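Local coordinates for protein phospholipase C-beta (PLC-beta) (Sepia officinalis, PDB 3QR0) that belongs to the beta class of phospholipases C and binds a calcium ion in the TIM barrel of a chain that also carries PH, EF-hand-like and C2 domains, at residues V248-F253 / L303-C308; M257-S262 / F268-D273; E232-E237 / P743-V748; A286-G291 / Q296-G301. One frame throughout, in Å; residues are numbered along the deposited sequence.

Contact 1. Residues V248-F253 / L303-C308; sequences VMFRDF and LYFLMC
A buried edge-to-face aromatic contact, Phe-250 against Phe-305 with Phe-253 and Leu-306 beside them, lies between helix 247-257 and helix 299-307 of the EF-hand-like domain. It illustrates how long side chains can join helices whose backbones stay well apart: the axes of the two short segments approach no closer than 13.9 Å and run in nearly the same direction, 27° from parallel. The Phe-250 ring covers much of that gap. Its first torsion puts CG anti to the backbone N (chi1 -168°), and although the side chain does not leave its helix straight at the other one, its far end reaches it. The T-shaped stack is almost ideal, with planes at 86° and the two ring centroids of Phe-250 and Phe-305 5.2 Å apart. CZ of Phe-250 leads, 3.8 Å above the plane of the Phe-305 ring and over its centre. Ile-280 of helix 273-288 packs against Phe-250, and Leu-238 of helix 230-238 against Phe-253, so four helices meet around these rings. Phe-253 also brings a ring edge, its CE2 lying 3.7 Å from CE2 of Phe-305. At the next corner of the same ring edge, Phe-253 CZ meets the methyl CD2 of Leu-306 at 4.3 Å.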
loop_
_atom_site.group_PDB
_atom_site.type_symbol
_atom_site.label_atom_id
_atom_site.label_comp_id
_atom_site.label_asym_id
_atom_site.label_seq_id
_atom_site.Cartn_x
_atom_site.Cartn_y
_atom_site.Cartn_z
ATOM N N VAL A 248 36.115 -12.292 0.359
ATOM C CA VAL A 248 36.337 -11.330 1.438
ATOM C C VAL A 248 35.868 -9.928 1.040
ATOM O O VAL A 248 35.250 -9.228 1.844
ATOM C CB VAL A 248 37.813 -11.315 1.871
ATOM C CG1 VAL A 248 38.071 -10.219 2.890
ATOM C CG2 VAL A 248 38.190 -12.669 2.455
ATOM N N MET A 249 36.134 -9.534 -0.205
ATOM C CA MET A 249 35.643 -8.254 -0.725
ATOM C C MET A 249 34.118 -8.203 -0.755
ATOM O O MET A 249 33.524 -7.170 -0.460
ATOM C CB MET A 249 36.182 -7.990 -2.132
ATOM C CG MET A 249 37.653 -7.649 -2.194
ATOM S SD MET A 249 38.227 -7.624 -3.909
ATOM C CE MET A 249 39.995 -7.565 -3.643
ATOM N N PHE A 250 33.488 -9.316 -1.124
ATOM C CA PHE A 250 32.035 -9.383 -1.171
ATOM C C PHE A 250 31.454 -9.317 0.245
ATOM O O PHE A 250 30.478 -8.606 0.490
ATOM C CB PHE A 250 31.578 -10.652 -1.912
ATOM C CG PHE A 250 30.109 -10.669 -2.262
ATOM C CD1 PHE A 250 29.516 -9.593 -2.919
ATOM C CD2 PHE A 250 29.323 -11.774 -1.956
ATOM C CE1 PHE A 250 28.164 -9.613 -3.242
ATOM C CE2 PHE A 250 27.973 -11.804 -2.282
ATOM C CZ PHE A 250 27.390 -10.723 -2.922
ATOM N N ARG A 251 32.067 -10.044 1.171
ATOM C CA ARG A 251 31.652 -10.039 2.573
ATOM C C ARG A 251 31.658 -8.622 3.152
ATOM O O ARG A 251 30.692 -8.188 3.773
ATOM C CB ARG A 251 32.586 -10.926 3.388
ATOM C CG ARG A 251 32.191 -11.091 4.858
ATOM C CD ARG A 251 33.380 -11.524 5.669
ATOM N NE ARG A 251 34.384 -10.469 5.721
ATOM C CZ ARG A 251 35.634 -10.624 6.143
ATOM N NH1 ARG A 251 36.076 -11.803 6.566
ATOM N NH2 ARG A 251 36.452 -9.584 6.141
ATOM N N ASP A 252 32.752 -7.902 2.929
ATOM C CA ASP A 252 32.876 -6.531 3.415
ATOM C C ASP A 252 31.881 -5.597 2.727
ATOM O O ASP A 252 31.333 -4.707 3.369
ATOM C CB ASP A 252 34.314 -6.034 3.255
ATOM C CG ASP A 252 35.280 -6.744 4.191
ATOM O OD1 ASP A 252 36.506 -6.582 4.024
ATOM O OD2 ASP A 252 34.821 -7.470 5.101
ATOM N N PHE A 253 31.627 -5.820 1.437
ATOM C CA PHE A 253 30.583 -5.084 0.725
ATOM C C PHE A 253 29.223 -5.284 1.405
ATOM O O PHE A 253 28.525 -4.319 1.708
ATOM C CB PHE A 253 30.533 -5.526 -0.743
ATOM C CG PHE A 253 29.326 -5.046 -1.497
ATOM C CD1 PHE A 253 29.116 -3.695 -1.718
ATOM C CD2 PHE A 253 28.421 -5.952 -2.030
ATOM C CE1 PHE A 253 28.010 -3.260 -2.425
ATOM C CE2 PHE A 253 27.319 -5.520 -2.742
ATOM C CZ PHE A 253 27.112 -4.174 -2.942
ATOM N N LEU A 303 25.770 -7.928 -10.865
ATOM C CA LEU A 303 24.481 -7.407 -11.327
ATOM C C LEU A 303 23.352 -8.372 -10.967
ATOM O O LEU A 303 22.276 -7.948 -10.544
ATOM C CB LEU A 303 24.509 -7.153 -12.840
ATOM C CG LEU A 303 23.252 -6.542 -13.472
ATOM C CD1 LEU A 303 22.708 -5.377 -12.642
ATOM C CD2 LEU A 303 23.555 -6.093 -14.894
ATOM N N TYR A 304 23.611 -9.668 -11.115
ATOM C CA TYR A 304 22.634 -10.695 -10.742
ATOM C C TYR A 304 22.281 -10.563 -9.254
ATOM O O TYR A 304 21.107 -10.508 -8.890
ATOM C CB TYR A 304 23.190 -12.093 -11.047
ATOM C CG TYR A 304 22.218 -13.231 -10.814
ATOM C CD1 TYR A 304 21.478 -13.773 -11.864
ATOM C CD2 TYR A 304 22.047 -13.775 -9.546
ATOM C CE1 TYR A 304 20.585 -14.824 -11.651
ATOM C CE2 TYR A 304 21.153 -14.825 -9.324
ATOM C CZ TYR A 304 20.435 -15.344 -10.379
ATOM O OH TYR A 304 19.560 -16.380 -10.149
ATOM N N PHE A 305 23.298 -10.499 -8.399
ATOM C CA PHE A 305 23.074 -10.304 -6.963
ATOM C C PHE A 305 22.244 -9.056 -6.682
ATOM O O PHE A 305 21.296 -9.090 -5.898
ATOM C CB PHE A 305 24.386 -10.170 -6.184
ATOM C CG PHE A 305 24.199 -9.536 -4.828
ATOM C CD1 PHE A 305 23.635 -10.258 -3.790
ATOM C CD2 PHE A 305 24.532 -8.206 -4.609
ATOM C CE1 PHE A 305 23.433 -9.679 -2.550
ATOM C CE2 PHE A 305 24.333 -7.621 -3.368
ATOM C CZ PHE A 305 23.783 -8.355 -2.342
ATOM N N LEU A 306 22.630 -7.949 -7.310
ATOM C CA LEU A 306 22.015 -6.655 -7.025
ATOM C C LEU A 306 20.527 -6.661 -7.327
ATOM O O LEU A 306 19.768 -5.916 -6.706
ATOM C CB LEU A 306 22.702 -5.538 -7.804
ATOM C CG LEU A 306 24.121 -5.156 -7.369
ATOM C CD1 LEU A 306 24.736 -4.233 -8.415
ATOM C CD2 LEU A 306 24.120 -4.504 -5.995
ATOM N N MET A 307 20.123 -7.522 -8.261
ATOM C CA MET A 307 18.734 -7.644 -8.684
ATOM C C MET A 307 17.977 -8.764 -7.982
ATOM O O MET A 307 16.773 -8.853 -8.142
ATOM C CB MET A 307 18.672 -7.936 -10.185
ATOM C CG MET A 307 19.174 -6.831 -11.086
ATOM S SD MET A 307 19.414 -7.442 -12.765
ATOM C CE MET A 307 17.733 -7.840 -13.248
ATOM N N CYS A 308 18.672 -9.632 -7.246
ATOM C CA CYS A 308 18.039 -10.836 -6.688
ATOM C C CYS A 308 17.437 -10.583 -5.311
ATOM O O CYS A 308 17.604 -9.508 -4.739
ATOM C CB CYS A 308 19.023 -12.011 -6.648
ATOM S SG CYS A 308 20.164 -12.030 -5.258
#

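Contact 2. Residues M257-S262 / F268-D273; sequences MQRHPS and FPLYTD
Arg-259 reaches across the loop that links helix 247-257 to helix 273-288 in the EF-hand-like domain and takes hold of the backbone carbonyl of Phe-268. This is how a connection without regular secondary structure can be given a fixed shape: one long side chain bridges two parts of it. The tight part is the guanidinium group. It meets the oxygen end-on, with NH1 2.8 Å and NH2 2.9 Å from Phe-268 O, and the acceptor lies close to the guanidinium plane. The NH2 bond lies in the carbonyl plane, whereas NH1 is tilted 31° from it. An extended side chain, with CG anti to the backbone N (chi1 -180°), carries the group that far. NH2 also donates to Leu-263 O inside the loop, which further fixes the rotation of the group. The other side of the contact is looser and lies at the protein surface. Pro-269, exposed, contributes little, and the Phe-268 ring turns off to meet His-317. Leu-270 belongs again to the close-packed part, crossing the arginine chain at about a right angle over one guanidinium face; its CD2 sits 3.5 Å above the guanidinium plane, displaced to the rim, and 3.7 Å from NE of Arg-259.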
loop_
_atom_site.group_PDB
_atom_site.type_symbol
_atom_site.label_atom_id
_atom_site.label_comp_id
_atom_site.label_asym_id
_atom_site.label_seq_id
_atom_site.Cartn_x
_atom_site.Cartn_y
_atom_site.Cartn_z
ATOM N N MET A 257 28.759 -1.687 3.267
ATOM C CA MET A 257 27.985 -0.781 2.414
ATOM C C MET A 257 26.492 -1.115 2.359
ATOM O O MET A 257 25.655 -0.214 2.374
ATOM C CB MET A 257 28.550 -0.767 0.993
ATOM C CG MET A 257 27.869 0.256 0.089
ATOM S SD MET A 257 28.543 0.310 -1.570
ATOM C CE MET A 257 30.211 0.892 -1.270
ATOM N N GLN A 258 26.162 -2.401 2.276
ATOM C CA GLN A 258 24.773 -2.830 2.138
ATOM C C GLN A 258 24.035 -2.942 3.476
ATOM O O GLN A 258 22.851 -3.266 3.499
ATOM C CB GLN A 258 24.699 -4.173 1.410
ATOM C CG GLN A 258 25.349 -4.168 0.033
ATOM C CD GLN A 258 24.668 -3.215 -0.926
ATOM O OE1 GLN A 258 25.188 -2.139 -1.215
ATOM N NE2 GLN A 258 23.500 -3.606 -1.424
ATOM N N ARG A 259 24.734 -2.667 4.574
ATOM C CA ARG A 259 24.209 -2.871 5.918
ATOM C C ARG A 259 24.231 -1.564 6.692
ATOM O O ARG A 259 25.240 -0.858 6.684
ATOM C CB ARG A 259 25.068 -3.904 6.654
ATOM C CG ARG A 259 24.606 -4.205 8.069
ATOM C CD ARG A 259 25.616 -5.012 8.844
ATOM N NE ARG A 259 25.160 -5.231 10.216
ATOM C CZ ARG A 259 24.485 -6.296 10.650
ATOM N NH1 ARG A 259 24.173 -7.300 9.834
ATOM N NH2 ARG A 259 24.129 -6.363 11.927
ATOM N N HIS A 260 23.128 -1.253 7.376
ATOM C CA HIS A 260 23.072 -0.080 8.243
ATOM C C HIS A 260 24.093 -0.264 9.366
ATOM O O HIS A 260 24.046 -1.266 10.079
ATOM C CB HIS A 260 21.668 0.101 8.832
ATOM C CG HIS A 260 21.416 1.472 9.379
ATOM N ND1 HIS A 260 22.083 1.970 10.475
ATOM C CD2 HIS A 260 20.563 2.446 8.983
ATOM C CE1 HIS A 260 21.659 3.196 10.728
ATOM N NE2 HIS A 260 20.738 3.509 9.836
ATOM N N PRO A 261 25.022 0.696 9.528
ATOM C CA PRO A 261 26.103 0.522 10.509
ATOM C C PRO A 261 25.653 0.291 11.956
ATOM O O PRO A 261 26.418 -0.266 12.742
ATOM C CB PRO A 261 26.924 1.815 10.386
ATOM C CG PRO A 261 26.084 2.769 9.625
ATOM C CD PRO A 261 25.098 1.991 8.830
ATOM N N SER A 262 24.433 0.698 12.298
ATOM C CA SER A 262 23.896 0.510 13.650
ATOM C C SER A 262 22.949 -0.691 13.779
ATOM O O SER A 262 22.319 -0.875 14.824
ATOM C CB SER A 262 23.180 1.790 14.102
ATOM O OG SER A 262 24.071 2.899 14.067
ATOM N N PHE A 268 20.722 -9.560 13.838
ATOM C CA PHE A 268 20.939 -9.647 12.396
ATOM C C PHE A 268 22.418 -9.964 12.116
ATOM O O PHE A 268 23.202 -9.068 11.807
ATOM C CB PHE A 268 20.531 -8.334 11.727
ATOM C CG PHE A 268 19.116 -7.914 12.030
ATOM C CD1 PHE A 268 18.047 -8.516 11.379
ATOM C CD2 PHE A 268 18.856 -6.925 12.976
ATOM C CE1 PHE A 268 16.739 -8.137 11.657
ATOM C CE2 PHE A 268 17.550 -6.536 13.262
ATOM C CZ PHE A 268 16.489 -7.142 12.601
ATOM N N PRO A 269 22.803 -11.247 12.227
ATOM C CA PRO A 269 24.221 -11.615 12.154
ATOM C C PRO A 269 24.912 -11.133 10.878
ATOM O O PRO A 269 24.270 -11.011 9.831
ATOM C CB PRO A 269 24.195 -13.148 12.204
ATOM C CG PRO A 269 22.877 -13.498 12.798
ATOM C CD PRO A 269 21.935 -12.429 12.375
ATOM N N LEU A 270 26.208 -10.849 10.980
ATOM C CA LEU A 270 27.007 -10.470 9.817
ATOM C C LEU A 270 27.162 -11.665 8.885
ATOM O O LEU A 270 27.157 -12.808 9.338
ATOM C CB LEU A 270 28.398 -9.998 10.248
ATOM C CG LEU A 270 28.510 -8.678 11.016
ATOM C CD1 LEU A 270 29.942 -8.480 11.487
ATOM C CD2 LEU A 270 28.066 -7.516 10.159
ATOM N N TYR A 271 27.306 -11.398 7.590
ATOM C CA TYR A 271 27.688 -12.438 6.635
ATOM C C TYR A 271 29.092 -12.969 6.950
ATOM O O TYR A 271 29.986 -12.200 7.317
ATOM C CB TYR A 271 27.668 -11.906 5.198
ATOM C CG TYR A 271 26.292 -11.717 4.610
ATOM C CD1 TYR A 271 25.660 -10.483 4.664
ATOM C CD2 TYR A 271 25.628 -12.770 3.983
ATOM C CE1 TYR A 271 24.406 -10.295 4.118
ATOM C CE2 TYR A 271 24.360 -12.594 3.429
ATOM C CZ TYR A 271 23.758 -11.352 3.502
ATOM O OH TYR A 271 22.511 -11.152 2.965
ATOM N N THR A 272 29.273 -14.276 6.796
ATOM C CA THR A 272 30.566 -14.925 6.998
ATOM C C THR A 272 31.236 -15.242 5.658
ATOM O O THR A 272 30.607 -15.135 4.598
ATOM C CB THR A 272 30.405 -16.241 7.780
ATOM O OG1 THR A 272 29.652 -17.178 6.998
ATOM C CG2 THR A 272 29.699 -16.003 9.121
ATOM N N ASP A 273 32.505 -15.647 5.722
ATOM C CA ASP A 273 33.260 -16.103 4.547
ATOM C C ASP A 273 32.544 -17.241 3.841
ATOM O O ASP A 273 32.324 -17.188 2.632
ATOM C CB ASP A 273 34.654 -16.612 4.942
ATOM C CG ASP A 273 35.612 -15.499 5.322
ATOM O OD1 ASP A 273 35.178 -14.334 5.402
ATOM O OD2 ASP A 273 36.812 -15.798 5.544
#

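Contact 3. Residues E232-E237 / P743-V748; sequences EGIFKE and PGYRHV
The hydroxyl of Tyr-745 donates a short hydrogen bond, 2.7 Å from OH to OE1 of Glu-237, and through it a corner of the C2 domain is fastened to helix 230-238 of the EF-hand-like domain. A single tyrosine here combines a polar tether with an apolar seat, an example of one side chain serving both purposes at a domain interface. The carboxylate oxygen receives the bond on its syn side, 16° out of the carboxylate plane, and lies at the edge of the phenol ring near the ring plane. Glu-237 reaches this place with an extended chain. Behind the hydroxyl, Ile-234 lies across one face of the ring. Its CD1 makes a CH-pi contact, 3.9 Å from the centroid of the Tyr-745 ring and 28° off the ring normal. The other branch spreads to the opposite flank of the same face, where CG2 of Ile-234 is 3.7 Å from CE1 of Tyr-745. The chain turns a corner at Tyr-745, near the start of the strand that runs on to 751. The tyrosine backbone is held as well: Gln-258 bonds to its N and Asn-311 to its O, while His-766 of the neighbouring strand makes an edge-to-face contact with the ring. Next to the corner, Arg-746 folds back side-on and brings two nitrogens to one carbonyl oxygen: NE lies 2.9 Å and NH2 3.0 Å from Pro-743 O.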
loop_
_atom_site.group_PDB
_atom_site.type_symbol
_atom_site.label_atom_id
_atom_site.label_comp_id
_atom_site.label_asym_id
_atom_site.label_seq_id
_atom_site.Cartn_x
_atom_site.Cartn_y
_atom_site.Cartn_z
ATOM N N GLU A 232 30.109 -1.147 -14.418
ATOM C CA GLU A 232 31.560 -1.175 -14.615
ATOM C C GLU A 232 32.295 -0.400 -13.518
ATOM O O GLU A 232 33.196 -0.935 -12.866
ATOM C CB GLU A 232 31.927 -0.611 -15.997
ATOM C CG GLU A 232 33.409 -0.713 -16.365
ATOM C CD GLU A 232 33.896 -2.150 -16.480
ATOM O OE1 GLU A 232 33.246 -2.952 -17.195
ATOM O OE2 GLU A 232 34.934 -2.477 -15.862
ATOM N N GLY A 233 31.914 0.858 -13.326
ATOM C CA GLY A 233 32.486 1.683 -12.268
ATOM C C GLY A 233 32.242 1.109 -10.881
ATOM O O GLY A 233 33.122 1.149 -10.024
ATOM N N ILE A 234 31.049 0.564 -10.657
ATOM C CA ILE A 234 30.714 -0.036 -9.360
ATOM C C ILE A 234 31.533 -1.308 -9.114
ATOM O O ILE A 234 32.023 -1.539 -8.009
ATOM C CB ILE A 234 29.204 -0.336 -9.248
ATOM C CG1 ILE A 234 28.410 0.974 -9.190
ATOM C CG2 ILE A 234 28.911 -1.186 -8.018
ATOM C CD1 ILE A 234 26.913 0.794 -9.388
ATOM N N PHE A 235 31.689 -2.121 -10.153
ATOM C CA PHE A 235 32.521 -3.319 -10.073
ATOM C C PHE A 235 33.980 -2.969 -9.741
ATOM O O PHE A 235 34.595 -3.604 -8.885
ATOM C CB PHE A 235 32.439 -4.101 -11.385
ATOM C CG PHE A 235 33.141 -5.420 -11.342
ATOM C CD1 PHE A 235 32.602 -6.480 -10.625
ATOM C CD2 PHE A 235 34.342 -5.607 -12.015
ATOM C CE1 PHE A 235 33.249 -7.706 -10.583
ATOM C CE2 PHE A 235 34.989 -6.829 -11.976
ATOM C CZ PHE A 235 34.438 -7.879 -11.255
ATOM N N LYS A 236 34.517 -1.953 -10.411
ATOM C CA LYS A 236 35.874 -1.464 -10.144
ATOM C C LYS A 236 36.033 -1.029 -8.682
ATOM O O LYS A 236 37.027 -1.353 -8.030
ATOM C CB LYS A 236 36.200 -0.295 -11.081
ATOM C CG LYS A 236 37.607 0.280 -10.928
ATOM C CD LYS A 236 37.889 1.323 -12.001
ATOM C CE LYS A 236 39.314 1.852 -11.919
ATOM N NZ LYS A 236 39.535 2.675 -10.699
ATOM N N GLU A 237 35.037 -0.298 -8.188
ATOM C CA GLU A 237 34.977 0.160 -6.799
ATOM C C GLU A 237 35.024 -1.006 -5.802
ATOM O O GLU A 237 35.875 -1.024 -4.908
ATOM C CB GLU A 237 33.695 0.987 -6.597
ATOM C CG GLU A 237 33.447 1.540 -5.185
ATOM C CD GLU A 237 32.046 2.149 -5.032
ATOM O OE1 GLU A 237 31.061 1.514 -5.451
ATOM O OE2 GLU A 237 31.923 3.259 -4.477
ATOM N N PRO A 743 20.616 0.313 3.383
ATOM C CA PRO A 743 21.464 1.173 2.565
ATOM C C PRO A 743 22.169 0.432 1.426
ATOM O O PRO A 743 21.946 -0.764 1.217
ATOM C CB PRO A 743 22.485 1.693 3.575
ATOM C CG PRO A 743 22.648 0.563 4.522
ATOM C CD PRO A 743 21.299 -0.098 4.626
ATOM N N GLY A 744 23.000 1.162 0.692
ATOM C CA GLY A 744 23.848 0.593 -0.347
ATOM C C GLY A 744 23.249 0.690 -1.731
ATOM O O GLY A 744 22.329 1.476 -1.967
ATOM N N TYR A 745 23.776 -0.118 -2.647
ATOM C CA TYR A 745 23.248 -0.197 -3.999
ATOM C C TYR A 745 21.977 -1.030 -4.005
ATOM O O TYR A 745 21.987 -2.201 -3.614
ATOM C CB TYR A 745 24.277 -0.792 -4.959
ATOM C CG TYR A 745 25.451 0.118 -5.228
ATOM C CD1 TYR A 745 26.725 -0.196 -4.757
ATOM C CD2 TYR A 745 25.289 1.302 -5.948
ATOM C CE1 TYR A 745 27.804 0.641 -5.000
ATOM C CE2 TYR A 745 26.369 2.147 -6.195
ATOM C CZ TYR A 745 27.618 1.810 -5.715
ATOM O OH TYR A 745 28.686 2.626 -5.956
ATOM N N ARG A 746 20.878 -0.418 -4.434
ATOM C CA ARG A 746 19.580 -1.080 -4.415
ATOM C C ARG A 746 18.821 -0.843 -5.703
ATOM O O ARG A 746 18.794 0.277 -6.210
ATOM C CB ARG A 746 18.732 -0.554 -3.249
ATOM C CG ARG A 746 19.316 -0.790 -1.876
ATOM C CD ARG A 746 19.267 -2.254 -1.442
ATOM N NE ARG A 746 20.058 -2.447 -0.231
ATOM C CZ ARG A 746 20.155 -3.578 0.458
ATOM N NH1 ARG A 746 19.493 -4.665 0.082
ATOM N NH2 ARG A 746 20.921 -3.616 1.543
ATOM N N HIS A 747 18.209 -1.898 -6.235
ATOM C CA HIS A 747 17.124 -1.725 -7.192
ATOM C C HIS A 747 15.855 -1.437 -6.414
ATOM O O HIS A 747 15.604 -2.029 -5.362
ATOM C CB HIS A 747 16.942 -2.954 -8.079
ATOM C CG HIS A 747 18.053 -3.146 -9.058
ATOM N ND1 HIS A 747 19.212 -3.820 -8.739
ATOM C CD2 HIS A 747 18.195 -2.735 -10.339
ATOM C CE1 HIS A 747 20.017 -3.824 -9.786
ATOM N NE2 HIS A 747 19.425 -3.174 -10.770
ATOM N N VAL A 748 15.054 -0.522 -6.945
ATOM C CA VAL A 748 13.848 -0.052 -6.288
ATOM C C VAL A 748 12.673 -0.237 -7.248
ATOM O O VAL A 748 12.357 0.671 -8.016
ATOM C CB VAL A 748 13.992 1.443 -5.905
ATOM C CG1 VAL A 748 12.793 1.912 -5.087
ATOM C CG2 VAL A 748 15.284 1.675 -5.137
#

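Contact 4. Residues A286-G291 / Q296-G301; sequences AVNKKG and QLTKEG
Val-287 and Gly-301 bring their backbones closely together, CA to CA 6.1 Å, where helix 273-288 finishes and helix 299-307 starts; the first chain leaves the helix at Lys-289 with a positive phi of 51° and then makes a short 3-10 turn, in which Gly-291 N bonds to Asn-288 O. With the backbones this near, short side chains suffice. Val-287 crosses Glu-300 at about a right angle, and the packing is tight: its CG1 is 3.3 Å from CB of Glu-300. The second methyl, CG2, rests 3.8 Å from the carbonyl O of Glu-300. Both helices and the loop between them form a helix-loop-helix of the EF-hand-like domain, and the short, weakly bonded strand 296-297 pairs antiparallel with 245-246, much as paired loops do in EF-hands. Thr-298 is the N-cap of the second helix. A chi1 of 60° places OG1 between the backbone N and the carbonyl carbon, where it accepts from Gly-301 N at 3.2 Å, along a fairly straight N-H...O path of 156°. The polar end of the contact is organised from outside by Glu-284, one turn earlier in the first helix: its OE2 is hydrogen-bonded to Thr-298 OG1 and its OE1 to ND2 of Asn-288. That shared carboxylate probably helps to keep the two side chains facing each other, with Asn-288 ND2 3.5 Å from the methyl CG2 of Thr-298.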
loop_
_atom_site.group_PDB
_atom_site.type_symbol
_atom_site.label_atom_id
_atom_site.label_comp_id
_atom_site.label_asym_id
_atom_site.label_seq_id
_atom_site.Cartn_x
_atom_site.Cartn_y
_atom_site.Cartn_z
ATOM N N ALA A 286 24.698 -19.351 -12.079
ATOM C CA ALA A 286 23.636 -18.805 -12.927
ATOM C C ALA A 286 24.158 -18.033 -14.143
ATOM O O ALA A 286 23.584 -18.122 -15.226
ATOM C CB ALA A 286 22.710 -17.908 -12.102
ATOM N N VAL A 287 25.248 -17.291 -13.969
ATOM C CA VAL A 287 25.754 -16.410 -15.024
ATOM C C VAL A 287 26.875 -17.018 -15.881
ATOM O O VAL A 287 26.922 -16.761 -17.084
ATOM C CB VAL A 287 26.212 -15.066 -14.428
ATOM C CG1 VAL A 287 27.006 -14.260 -15.441
ATOM C CG2 VAL A 287 24.997 -14.275 -13.938
ATOM N N ASN A 288 27.766 -17.808 -15.277
ATOM C CA ASN A 288 28.933 -18.359 -15.990
ATOM C C ASN A 288 29.053 -19.888 -16.013
ATOM O O ASN A 288 29.942 -20.422 -16.689
ATOM C CB ASN A 288 30.227 -17.760 -15.418
ATOM C CG ASN A 288 30.435 -16.318 -15.843
ATOM O OD1 ASN A 288 30.252 -15.977 -17.008
ATOM N ND2 ASN A 288 30.816 -15.463 -14.899
ATOM N N LYS A 289 28.168 -20.582 -15.296
ATOM C CA LYS A 289 28.180 -22.050 -15.229
ATOM C C LYS A 289 29.579 -22.587 -14.882
ATOM O O LYS A 289 30.185 -22.106 -13.932
ATOM C CB LYS A 289 27.616 -22.652 -16.523
ATOM C CG LYS A 289 26.136 -22.339 -16.747
ATOM C CD LYS A 289 25.247 -23.243 -15.900
ATOM C CE LYS A 289 23.765 -22.922 -16.099
ATOM N NZ LYS A 289 23.429 -21.543 -15.647
ATOM N N LYS A 290 30.115 -23.545 -15.638
ATOM C CA LYS A 290 31.421 -24.120 -15.300
ATOM C C LYS A 290 32.584 -23.187 -15.664
ATOM O O LYS A 290 33.751 -23.527 -15.441
ATOM C CB LYS A 290 31.590 -25.500 -15.938
ATOM C CG LYS A 290 30.553 -26.507 -15.442
ATOM C CD LYS A 290 30.766 -27.884 -16.050
ATOM C CE LYS A 290 29.710 -28.879 -15.586
ATOM N NZ LYS A 290 29.932 -30.222 -16.194
ATOM N N GLY A 291 32.258 -22.014 -16.212
ATOM C CA GLY A 291 33.197 -20.898 -16.296
ATOM C C GLY A 291 33.418 -20.190 -14.965
ATOM O O GLY A 291 34.310 -19.345 -14.851
ATOM N N GLN A 296 35.096 -16.057 -6.602
ATOM C CA GLN A 296 35.347 -14.957 -7.530
ATOM C C GLN A 296 34.054 -14.536 -8.219
ATOM O O GLN A 296 33.524 -15.264 -9.058
ATOM C CB GLN A 296 36.396 -15.349 -8.574
ATOM C CG GLN A 296 37.811 -15.496 -8.016
ATOM C CD GLN A 296 38.883 -15.467 -9.095
ATOM O OE1 GLN A 296 38.830 -14.657 -10.021
ATOM N NE2 GLN A 296 39.876 -16.344 -8.968
ATOM N N LEU A 297 33.552 -13.360 -7.848
ATOM C CA LEU A 297 32.317 -12.821 -8.400
ATOM C C LEU A 297 32.636 -11.862 -9.544
ATOM O O LEU A 297 33.390 -10.901 -9.370
ATOM C CB LEU A 297 31.522 -12.100 -7.306
ATOM C CG LEU A 297 30.133 -11.569 -7.667
ATOM C CD1 LEU A 297 29.185 -12.705 -8.039
ATOM C CD2 LEU A 297 29.562 -10.745 -6.511
ATOM N N THR A 298 32.055 -12.137 -10.709
ATOM C CA THR A 298 32.255 -11.335 -11.915
ATOM C C THR A 298 31.275 -10.160 -11.967
ATOM O O THR A 298 30.357 -10.062 -11.152
ATOM C CB THR A 298 32.064 -12.197 -13.192
ATOM O OG1 THR A 298 30.738 -12.735 -13.215
ATOM C CG2 THR A 298 33.068 -13.352 -13.232
ATOM N N LYS A 299 31.479 -9.275 -12.940
ATOM C CA LYS A 299 30.603 -8.120 -13.163
ATOM C C LYS A 299 29.140 -8.542 -13.357
ATOM O O LYS A 299 28.226 -7.935 -12.802
ATOM C CB LYS A 299 31.099 -7.356 -14.390
ATOM C CG LYS A 299 30.382 -6.052 -14.679
ATOM C CD LYS A 299 31.101 -5.258 -15.768
ATOM C CE LYS A 299 31.103 -5.988 -17.109
ATOM N NZ LYS A 299 31.634 -5.137 -18.208
ATOM N N GLU A 300 28.935 -9.601 -14.134
ATOM C CA GLU A 300 27.595 -10.106 -14.420
ATOM C C GLU A 300 27.003 -10.802 -13.193
ATOM O O GLU A 300 25.797 -10.731 -12.957
ATOM C CB GLU A 300 27.627 -11.064 -15.617
ATOM C CG GLU A 300 27.925 -10.398 -16.969
ATOM C CD GLU A 300 29.395 -10.041 -17.192
ATOM O OE1 GLU A 300 30.291 -10.592 -16.502
ATOM O OE2 GLU A 300 29.659 -9.198 -18.079
ATOM N N GLY A 301 27.859 -11.470 -12.418
ATOM C CA GLY A 301 27.462 -12.053 -11.137
ATOM C C GLY A 301 27.029 -11.003 -10.128
ATOM O O GLY A 301 26.076 -11.218 -9.376
#

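In the fold
Contacts 1, 2 and 4 lie within the EF-hand-like domain, and contact 3 joins that domain to C2. Contacts 1 and 3 are neighbours, centres about 9 Å apart, and share a junction: His-747 ND1 is 3.0 Å from Leu-306 O. Contact 2 lies about 12 Å from contact 1, centre to centre, and is tied to it by the salt bridge of Arg-251 NH1 with Asp-273 OD1 (2.9 Å). Contact 4, equally far from contact 1 on its other flank, touches contact 3 where Lys-299 meets Glu-232, yet its nearest atoms stay about 10 Å from contact 2. The calcium ion, held by Asn-339, Glu-368, Asp-370 and Glu-417, belongs to the TIM barrel instead.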